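Local structure of stringent starvation protein B (Caulobacter vibrioides, 2QAS) at residues A[59-72]-A[94-106]. The protein probably acts as an adaptor that binds ssrA-tagged proteins and delivers them to the ClpX unfoldase for degradation. Residues are numbered along the deposited sequence; the frame is centred on the assembly and turned at random.
Sequences SGPQDLLSKYPDEM and LKFGGQPKRLSVP
Ser-59 and Ser-104 pair across a single antiparallel bridge that ties the lead-in of the short helix 62-67 to strand 99-106, the second arm of a hairpin in this SspB fold closed by a type I' turn from Phe-96 to Gln-99, with Gly-97 and Gly-98 at its corners. Ser-59 N bonds to Ser-104 O at 3.3 Å and Ser-104 N to Ser-59 O at 3.2 Å, and Leu-103 CA adds a CA-H...O contact to Ser-59 O. Leu-103 sends its two methyls to different partners: CD2 lies beside Gly-60 CA and Leu-64 CD2, while CD1 meets the tip of Met-72, 3.8 Å from CE. The aliphatic part of Lys-101 passes across Pro-61 CG at a slant, its CD 3.8 Å away, then bends at its last torsion (chi4 -57°), with NZ 3.8 Å from Asp-63 OD2, a long salt bridge. Beyond Phe-96, the backbone N-H groups of Gly-97 and Gly-98 are hydrogen-bonded to acidic side-chain groups of the bound peptide. The Phe-96 side chain points toward the helix, where Leu-64, its CG turned away from its own N (chi1 176°), makes a CH-pi contact over one ring face, CD2 3.8 Å from the centroid and 19° off the normal.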
loop_
_atom_site.group_PDB
_atom_site.type_symbol
_atom_site.label_atom_id
_atom_site.label_comp_id
_atom_site.label_asym_id
_atom_site.label_seq_id
_atom_site.Cartn_x
_atom_site.Cartn_y
_atom_site.Cartn_z
ATOM N N SER A 59 7.177 -21.212 -8.386
ATOM C CA SER A 59 7.409 -22.392 -9.195
ATOM C C SER A 59 8.207 -22.010 -10.433
ATOM O O SER A 59 8.119 -20.887 -10.920
ATOM C CB SER A 59 6.073 -23.015 -9.590
ATOM O OG SER A 59 5.214 -22.024 -10.122
ATOM N N GLY A 60 8.993 -22.952 -10.932
ATOM C CA GLY A 60 9.797 -22.697 -12.111
ATOM C C GLY A 60 10.545 -23.958 -12.471
ATOM O O GLY A 60 10.487 -24.929 -11.720
ATOM N N PRO A 61 11.251 -23.990 -13.610
ATOM C CA PRO A 61 11.970 -25.222 -13.937
ATOM C C PRO A 61 12.908 -25.559 -12.782
ATOM O O PRO A 61 13.586 -24.679 -12.242
ATOM C CB PRO A 61 12.718 -24.856 -15.218
ATOM C CG PRO A 61 11.841 -23.808 -15.837
ATOM C CD PRO A 61 11.472 -22.964 -14.641
ATOM N N GLN A 62 12.931 -26.831 -12.400
ATOM C CA GLN A 62 13.771 -27.296 -11.301
ATOM C C GLN A 62 15.234 -26.909 -11.522
ATOM O O GLN A 62 15.923 -26.489 -10.591
ATOM C CB GLN A 62 13.647 -28.820 -11.160
ATOM C CG GLN A 62 13.740 -29.325 -9.720
ATOM C CD GLN A 62 13.623 -30.842 -9.610
ATOM O OE1 GLN A 62 14.520 -31.577 -10.027
ATOM N NE2 GLN A 62 12.511 -31.315 -9.050
ATOM N N ASP A 63 15.697 -27.050 -12.758
ATOM C CA ASP A 63 17.076 -26.723 -13.111
ATOM C C ASP A 63 17.385 -25.264 -12.807
ATOM O O ASP A 63 18.371 -24.950 -12.143
ATOM C CB ASP A 63 17.319 -26.994 -14.599
ATOM C CG ASP A 63 16.337 -26.246 -15.500
ATOM O OD1 ASP A 63 15.140 -26.622 -15.518
ATOM O OD2 ASP A 63 16.762 -25.280 -16.182
ATOM N N LEU A 64 16.531 -24.377 -13.304
ATOM C CA LEU A 64 16.693 -22.943 -13.108
ATOM C C LEU A 64 16.708 -22.547 -11.634
ATOM O O LEU A 64 17.617 -21.853 -11.184
ATOM C CB LEU A 64 15.568 -22.201 -13.833
ATOM C CG LEU A 64 15.506 -20.684 -13.668
ATOM C CD1 LEU A 64 16.815 -20.062 -14.118
ATOM C CD2 LEU A 64 14.337 -20.140 -14.473
ATOM N N LEU A 65 15.700 -22.988 -10.890
ATOM C CA LEU A 65 15.597 -22.677 -9.467
ATOM C C LEU A 65 16.843 -23.097 -8.689
ATOM O O LEU A 65 17.264 -22.407 -7.763
ATOM C CB LEU A 65 14.370 -23.361 -8.861
ATOM C CG LEU A 65 12.990 -22.953 -9.380
ATOM C CD1 LEU A 65 11.911 -23.728 -8.631
ATOM C CD2 LEU A 65 12.800 -21.460 -9.198
ATOM N N SER A 66 17.423 -24.233 -9.068
ATOM C CA SER A 66 18.622 -24.758 -8.412
ATOM C C SER A 66 19.837 -23.856 -8.625
ATOM O O SER A 66 20.747 -23.807 -7.795
ATOM C CB SER A 66 18.936 -26.157 -8.945
ATOM O OG SER A 66 17.819 -27.015 -8.794
ATOM N N LYS A 67 19.847 -23.149 -9.747
ATOM C CA LYS A 67 20.937 -22.246 -10.082
ATOM C C LYS A 67 20.916 -21.016 -9.169
ATOM O O LYS A 67 21.960 -20.443 -8.858
ATOM C CB LYS A 67 20.799 -21.830 -11.546
ATOM C CG LYS A 67 21.942 -21.003 -12.101
ATOM C CD LYS A 67 21.731 -20.799 -13.598
ATOM C CE LYS A 67 22.976 -20.284 -14.288
ATOM N NZ LYS A 67 22.810 -20.354 -15.765
ATOM N N TYR A 68 19.718 -20.622 -8.738
ATOM C CA TYR A 68 19.547 -19.462 -7.868
ATOM C C TYR A 68 18.982 -19.875 -6.511
ATOM O O TYR A 68 17.773 -19.806 -6.276
ATOM C CB TYR A 68 18.635 -18.448 -8.553
ATOM C CG TYR A 68 19.245 -17.916 -9.828
ATOM C CD1 TYR A 68 20.279 -16.978 -9.787
ATOM C CD2 TYR A 68 18.849 -18.405 -11.075
ATOM C CE1 TYR A 68 20.907 -16.544 -10.952
ATOM C CE2 TYR A 68 19.473 -17.979 -12.246
ATOM C CZ TYR A 68 20.501 -17.049 -12.173
ATOM O OH TYR A 68 21.131 -16.629 -13.321
ATOM N N PRO A 69 19.871 -20.292 -5.592
ATOM C CA PRO A 69 19.573 -20.745 -4.229
ATOM C C PRO A 69 18.579 -19.883 -3.447
ATOM O O PRO A 69 17.528 -20.379 -3.030
ATOM C CB PRO A 69 20.954 -20.794 -3.573
ATOM C CG PRO A 69 21.718 -19.726 -4.310
ATOM C CD PRO A 69 21.313 -20.014 -5.734
ATOM N N ASP A 70 18.903 -18.608 -3.231
ATOM C CA ASP A 70 17.980 -17.749 -2.496
ATOM C C ASP A 70 17.361 -16.609 -3.311
ATOM O O ASP A 70 16.153 -16.591 -3.526
ATOM C CB ASP A 70 18.643 -17.178 -1.226
ATOM C CG ASP A 70 19.702 -16.124 -1.524
ATOM O OD1 ASP A 70 19.863 -15.201 -0.690
ATOM O OD2 ASP A 70 20.377 -16.222 -2.574
ATOM N N GLU A 71 18.184 -15.670 -3.770
ATOM C CA GLU A 71 17.700 -14.521 -4.531
ATOM C C GLU A 71 17.784 -14.700 -6.042
ATOM O O GLU A 71 18.629 -15.434 -6.546
ATOM C CB GLU A 71 18.500 -13.271 -4.151
ATOM C CG GLU A 71 18.405 -12.880 -2.688
ATOM C CD GLU A 71 17.112 -12.159 -2.365
ATOM O OE1 GLU A 71 16.907 -11.054 -2.914
ATOM O OE2 GLU A 71 16.304 -12.691 -1.569
ATOM N N MET A 72 16.897 -14.021 -6.758
ATOM C CA MET A 72 16.905 -14.066 -8.213
ATOM C C MET A 72 16.260 -12.807 -8.741
ATOM O O MET A 72 15.159 -12.451 -8.334
ATOM C CB MET A 72 16.150 -15.284 -8.764
ATOM C CG MET A 72 16.249 -15.394 -10.286
ATOM S SD MET A 72 15.469 -16.854 -11.058
ATOM C CE MET A 72 14.905 -16.151 -12.562
ATOM N N LEU A 94 10.076 -16.046 -19.671
ATOM C CA LEU A 94 11.322 -15.353 -19.947
ATOM C C LEU A 94 12.274 -16.345 -20.644
ATOM O O LEU A 94 11.981 -17.542 -20.734
ATOM C CB LEU A 94 11.942 -14.881 -18.634
ATOM C CG LEU A 94 11.136 -13.971 -17.705
ATOM C CD1 LEU A 94 11.921 -13.740 -16.424
ATOM C CD2 LEU A 94 10.829 -12.637 -18.399
ATOM N N LYS A 95 13.417 -15.860 -21.116
ATOM C CA LYS A 95 14.387 -16.720 -21.790
ATOM C C LYS A 95 15.690 -16.821 -21.033
ATOM O O LYS A 95 16.217 -15.822 -20.552
ATOM C CB LYS A 95 14.693 -16.191 -23.185
ATOM C CG LYS A 95 13.704 -16.609 -24.212
ATOM C CD LYS A 95 14.085 -16.080 -25.574
ATOM C CE LYS A 95 13.068 -16.547 -26.596
ATOM N NZ LYS A 95 13.135 -15.676 -27.780
ATOM N N PHE A 96 16.209 -18.033 -20.932
ATOM C CA PHE A 96 17.474 -18.272 -20.250
ATOM C C PHE A 96 18.331 -19.054 -21.236
ATOM O O PHE A 96 18.008 -20.197 -21.581
ATOM C CB PHE A 96 17.241 -19.065 -18.965
ATOM C CG PHE A 96 16.287 -18.398 -18.021
ATOM C CD1 PHE A 96 14.920 -18.511 -18.206
ATOM C CD2 PHE A 96 16.757 -17.618 -16.966
ATOM C CE1 PHE A 96 14.024 -17.857 -17.352
ATOM C CE2 PHE A 96 15.874 -16.958 -16.107
ATOM C CZ PHE A 96 14.505 -17.078 -16.300
ATOM N N GLY A 97 19.408 -18.422 -21.704
ATOM C CA GLY A 97 20.258 -19.066 -22.684
ATOM C C GLY A 97 19.423 -19.380 -23.917
ATOM O O GLY A 97 19.513 -20.481 -24.474
ATOM N N GLY A 98 18.592 -18.417 -24.323
ATOM C CA GLY A 98 17.738 -18.585 -25.486
ATOM C C GLY A 98 16.572 -19.549 -25.330
ATOM O O GLY A 98 15.778 -19.706 -26.262
ATOM N N GLN A 99 16.457 -20.192 -24.167
ATOM C CA GLN A 99 15.375 -21.153 -23.909
ATOM C C GLN A 99 14.239 -20.536 -23.095
ATOM O O GLN A 99 14.430 -20.144 -21.950
ATOM C CB GLN A 99 15.911 -22.372 -23.147
ATOM C CG GLN A 99 16.958 -23.172 -23.892
ATOM C CD GLN A 99 16.362 -23.976 -25.024
ATOM O OE1 GLN A 99 15.808 -25.057 -24.810
ATOM N NE2 GLN A 99 16.453 -23.447 -26.240
ATOM N N PRO A 100 13.035 -20.458 -23.674
ATOM C CA PRO A 100 11.894 -19.880 -22.953
ATOM C C PRO A 100 11.418 -20.744 -21.774
ATOM O O PRO A 100 11.278 -21.962 -21.904
ATOM C CB PRO A 100 10.836 -19.724 -24.049
ATOM C CG PRO A 100 11.153 -20.847 -24.993
ATOM C CD PRO A 100 12.664 -20.851 -25.049
ATOM N N LYS A 101 11.180 -20.103 -20.625
ATOM C CA LYS A 101 10.729 -20.785 -19.413
ATOM C C LYS A 101 9.690 -19.966 -18.641
ATOM O O LYS A 101 9.704 -18.734 -18.672
ATOM C CB LYS A 101 11.921 -21.077 -18.497
ATOM C CG LYS A 101 12.979 -21.965 -19.123
ATOM C CD LYS A 101 14.213 -22.074 -18.241
ATOM C CE LYS A 101 15.300 -22.921 -18.915
ATOM N NZ LYS A 101 14.818 -24.302 -19.263
ATOM N N ARG A 102 8.802 -20.666 -17.938
ATOM C CA ARG A 102 7.742 -20.037 -17.152
ATOM C C ARG A 102 8.071 -19.904 -15.673
ATOM O O ARG A 102 8.734 -20.758 -15.091
ATOM C CB ARG A 102 6.447 -20.829 -17.295
ATOM C CG ARG A 102 5.472 -20.248 -18.302
ATOM C CD ARG A 102 4.319 -19.529 -17.616
ATOM N NE ARG A 102 4.024 -18.288 -18.316
ATOM C CZ ARG A 102 2.994 -17.497 -18.055
ATOM N NH1 ARG A 102 2.128 -17.814 -17.104
ATOM N NH2 ARG A 102 2.854 -16.368 -18.727
ATOM N N LEU A 103 7.578 -18.831 -15.066
ATOM C CA LEU A 103 7.805 -18.566 -13.654
ATOM C C LEU A 103 6.563 -18.010 -12.998
ATOM O O LEU A 103 5.808 -17.248 -13.609
ATOM C CB LEU A 103 8.907 -17.531 -13.467
ATOM C CG LEU A 103 10.358 -17.916 -13.686
ATOM C CD1 LEU A 103 11.203 -16.670 -13.481
ATOM C CD2 LEU A 103 10.767 -19.011 -12.706
ATOM N N SER A 104 6.374 -18.386 -11.742
ATOM C CA SER A 104 5.267 -17.895 -10.943
ATOM C C SER A 104 5.885 -17.353 -9.677
ATOM O O SER A 104 6.622 -18.058 -8.991
ATOM C CB SER A 104 4.283 -19.010 -10.618
ATOM O OG SER A 104 3.329 -19.105 -11.655
ATOM N N VAL A 105 5.596 -16.096 -9.376
ATOM C CA VAL A 105 6.157 -15.473 -8.189
ATOM C C VAL A 105 5.097 -14.767 -7.359
ATOM O O VAL A 105 4.328 -13.957 -7.879
ATOM C CB VAL A 105 7.248 -14.452 -8.581
ATOM C CG1 VAL A 105 7.841 -13.814 -7.335
ATOM C CG2 VAL A 105 8.322 -15.146 -9.406
ATOM N N PRO A 106 5.023 -15.085 -6.056
ATOM C CA PRO A 106 4.017 -14.420 -5.223
ATOM C C PRO A 106 4.551 -13.037 -4.889
ATOM O O PRO A 106 5.767 -12.830 -4.850
ATOM C CB PRO A 106 3.939 -15.316 -3.980
ATOM C CG PRO A 106 4.440 -16.643 -4.457
ATOM C CD PRO A 106 5.589 -16.247 -5.349
#